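Methylated RNA-binding protein 1 (Saccharomyces cerevisiae S288c, PDB 4RCM) recognises N6-methyladenosine in RNA through its YTH domain and lowers the stability of PHO4 mRNA by binding its 3'-UTR. Local coordinates at residues F19-S24 with R134-I139. Sequence-based numbering, arbitrary orientation.
With nucleotides of chain C.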
loop_
_atom_site.group_PDB
_atom_site.type_symbol
_atom_site.label_atom_id
_atom_site.label_comp_id
_atom_site.label_asym_id
_atom_site.label_seq_id
_atom_site.Cartn_x
_atom_site.Cartn_y
_atom_site.Cartn_z
ATOM N N PHE A 19 -1.243 -3.514 5.417
ATOM C CA PHE A 19 -1.308 -4.615 4.455
ATOM C C PHE A 19 -0.444 -4.328 3.274
ATOM O O PHE A 19 -0.277 -3.162 2.891
ATOM C CB PHE A 19 -2.716 -4.794 3.926
ATOM C CG PHE A 19 -3.718 -5.053 4.987
ATOM C CD1 PHE A 19 -4.353 -3.996 5.611
ATOM C CD2 PHE A 19 -4.025 -6.344 5.365
ATOM C CE1 PHE A 19 -5.274 -4.204 6.615
ATOM C CE2 PHE A 19 -4.962 -6.571 6.344
ATOM C CZ PHE A 19 -5.590 -5.508 6.970
ATOM N N VAL A 20 0.080 -5.385 2.666
ATOM C CA VAL A 20 0.798 -5.259 1.400
ATOM C C VAL A 20 -0.219 -5.288 0.260
ATOM O O VAL A 20 -1.202 -6.014 0.343
ATOM C CB VAL A 20 1.855 -6.370 1.199
ATOM C CG1 VAL A 20 2.309 -6.476 -0.247
ATOM C CG2 VAL A 20 3.047 -6.096 2.083
ATOM N N ILE A 21 0.062 -4.520 -0.803
ATOM C CA ILE A 21 -0.738 -4.564 -2.077
ATOM C C ILE A 21 0.251 -5.002 -3.147
ATOM O O ILE A 21 1.334 -4.403 -3.268
ATOM C CB ILE A 21 -1.380 -3.204 -2.474
ATOM C CG1 ILE A 21 -2.389 -2.738 -1.432
ATOM C CG2 ILE A 21 -2.088 -3.286 -3.838
ATOM C CD1 ILE A 21 -3.632 -3.595 -1.279
ATOM N N LYS A 22 -0.088 -6.071 -3.891
ATOM C CA LYS A 22 0.791 -6.501 -5.018
ATOM C C LYS A 22 0.012 -6.207 -6.279
ATOM O O LYS A 22 -1.141 -6.693 -6.465
ATOM C CB LYS A 22 1.134 -8.001 -4.971
ATOM C CG LYS A 22 1.845 -8.480 -3.727
ATOM C CD LYS A 22 3.199 -7.802 -3.520
ATOM C CE LYS A 22 4.227 -8.125 -4.607
ATOM N NZ LYS A 22 5.599 -7.637 -4.252
ATOM N N SER A 23 0.571 -5.335 -7.077
ATOM C CA SER A 23 -0.031 -4.966 -8.355
ATOM C C SER A 23 0.665 -5.697 -9.491
ATOM O O SER A 23 1.916 -5.821 -9.488
ATOM C CB SER A 23 0.113 -3.452 -8.574
ATOM O OG SER A 23 -0.240 -3.114 -9.896
ATOM N N SER A 24 -0.122 -6.128 -10.470
ATOM C CA SER A 24 0.399 -6.691 -11.735
ATOM C C SER A 24 1.183 -5.708 -12.642
ATOM O O SER A 24 1.929 -6.177 -13.514
ATOM C CB SER A 24 -0.758 -7.348 -12.523
ATOM O OG SER A 24 -1.186 -8.549 -11.862
ATOM N N ARG A 134 2.149 -12.001 -0.380
ATOM C CA ARG A 134 1.159 -11.943 -1.407
ATOM C C ARG A 134 0.177 -10.786 -1.130
ATOM O O ARG A 134 0.314 -10.045 -0.148
ATOM C CB ARG A 134 0.380 -13.273 -1.475
ATOM C CG ARG A 134 1.186 -14.517 -1.869
ATOM C CD ARG A 134 0.338 -15.771 -1.645
ATOM N NE ARG A 134 0.009 -15.967 -0.221
ATOM C CZ ARG A 134 0.683 -16.752 0.624
ATOM N NH1 ARG A 134 1.746 -17.454 0.227
ATOM N NH2 ARG A 134 0.292 -16.838 1.885
ATOM N N ASP A 135 -0.843 -10.691 -1.977
ATOM C CA ASP A 135 -1.736 -9.553 -2.003
ATOM C C ASP A 135 -2.636 -9.553 -0.796
ATOM O O ASP A 135 -3.286 -10.566 -0.470
ATOM C CB ASP A 135 -2.552 -9.552 -3.324
ATOM C CG ASP A 135 -3.347 -8.285 -3.520
ATOM O OD1 ASP A 135 -2.745 -7.172 -3.422
ATOM O OD2 ASP A 135 -4.573 -8.364 -3.802
ATOM N N THR A 136 -2.667 -8.407 -0.140
ATOM C CA THR A 136 -3.352 -8.154 1.146
ATOM C C THR A 136 -2.856 -8.892 2.375
ATOM O O THR A 136 -3.562 -8.981 3.385
ATOM C CB THR A 136 -4.901 -8.237 1.024
ATOM O OG1 THR A 136 -5.365 -9.593 1.015
ATOM C CG2 THR A 136 -5.325 -7.517 -0.244
ATOM N N GLN A 137 -1.600 -9.338 2.332
ATOM C CA GLN A 137 -0.953 -9.913 3.483
ATOM C C GLN A 137 -0.901 -8.857 4.582
ATOM O O GLN A 137 -0.371 -7.749 4.342
ATOM C CB GLN A 137 0.496 -10.312 3.097
ATOM C CG GLN A 137 1.410 -10.619 4.252
ATOM C CD GLN A 137 0.933 -11.792 5.087
ATOM O OE1 GLN A 137 0.772 -11.675 6.316
ATOM N NE2 GLN A 137 0.722 -12.927 4.435
ATOM N N GLU A 138 -1.423 -9.186 5.760
ATOM C CA GLU A 138 -1.340 -8.235 6.907
ATOM C C GLU A 138 0.025 -8.179 7.548
ATOM O O GLU A 138 0.687 -9.211 7.755
ATOM C CB GLU A 138 -2.358 -8.508 7.991
ATOM C CG GLU A 138 -2.294 -7.476 9.121
ATOM C CD GLU A 138 -3.559 -7.353 9.932
ATOM O OE1 GLU A 138 -4.490 -8.145 9.754
ATOM O OE2 GLU A 138 -3.635 -6.422 10.749
ATOM N N ILE A 139 0.422 -6.963 7.909
ATOM C CA ILE A 139 1.721 -6.700 8.481
ATOM C C ILE A 139 1.543 -6.135 9.929
ATOM O O ILE A 139 0.917 -5.088 10.128
ATOM C CB ILE A 139 2.516 -5.681 7.649
ATOM C CG1 ILE A 139 2.679 -6.119 6.166
ATOM C CG2 ILE A 139 3.854 -5.406 8.302
ATOM C CD1 ILE A 139 3.537 -7.346 5.912
ATOM C C2 6MZ C 3 -3.324 -5.300 -10.823
ATOM C C4 6MZ C 3 -3.714 -6.730 -8.983
ATOM C C5 6MZ C 3 -4.805 -5.858 -8.522
ATOM N N9 6MZ C 3 -3.637 -7.728 -8.083
ATOM N N3 6MZ C 3 -3.015 -6.401 -10.131
ATOM N N1 6MZ C 3 -4.319 -4.459 -10.463
ATOM C C6 6MZ C 3 -5.084 -4.656 -9.365
ATOM N N6 6MZ C 3 -6.102 -3.831 -9.032
ATOM C C9 6MZ C 3 -6.567 -2.772 -9.899
ATOM N N7 6MZ C 3 -5.327 -6.410 -7.390
ATOM C C8 6MZ C 3 -4.604 -7.550 -7.148
ATOM O "O5'" 6MZ C 3 -4.598 -13.183 -7.554
ATOM C "C5'" 6MZ C 3 -4.699 -11.828 -8.055
ATOM C "C4'" 6MZ C 3 -3.311 -11.186 -8.192
ATOM O "O4'" 6MZ C 3 -3.403 -9.935 -8.906
ATOM C "C1'" 6MZ C 3 -2.657 -8.882 -8.241
ATOM C "C2'" 6MZ C 3 -2.017 -9.575 -7.024
ATOM O "O2'" 6MZ C 3 -0.647 -9.985 -7.287
ATOM C "C3'" 6MZ C 3 -2.629 -10.919 -6.840
ATOM O "O3'" 6MZ C 3 -1.511 -11.789 -6.517
#
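One side of the N6-methyladenosine pocket of this YTH domain forms where strand 17-23 meets a type II beta turn, Arg-134 to Gln-137. Lys-22, Ser-23 and Ser-24 belong to the nucleotide site. Val-20 is gripped through both its backbone polar atoms: its N gives a hydrogen bond to Gln-137 O (2.9 Å), and its O receives Thr-136 N (2.8 Å), a more bent bond. Further along, a side chain takes over from the turn's backbone. Asp-135 holds CG anti to its N (chi1 -171°), and this swings the carboxylate to the strand. Asp-135 OD1 accepts Lys-22 N on the anti side at 2.9 Å in a nearly straight bond, 167° at the hydrogen. Asp-135 OD2 faces the base, 3.4 Å from C8 of the methylated nucleotide of chain C, while CB packs on the ribose. With an alanine in place of Asp-135, Lys-22 N would probably lose its acceptor, and a gap is likely to open beside C8 of the base. Ser-24 N lies 2.9 Å from N3 of the same base. At the far end, Phe-19 and Glu-138 form a non-hydrogen-bonded antiparallel pair. Thr-136 O meets the edge of the Phe-19 ring at CD2 (3.3 Å), and CE2 touches Glu-138 CB (3.6 Å). The Glu-138 carboxylate goes on to a salt bridge with Arg-17. Val-20 CG2 rests against Ile-139 CD1 at 4.1 Å. Lys-22 bends away, and its NZ makes a hydrogen bond to Ser-66 OG. Strand 17-23 thus lies between the short edge strand 138-139 and the parallel strand 61-67, with helix 42-53 packing on Phe-19 and Thr-136 through Leu-48.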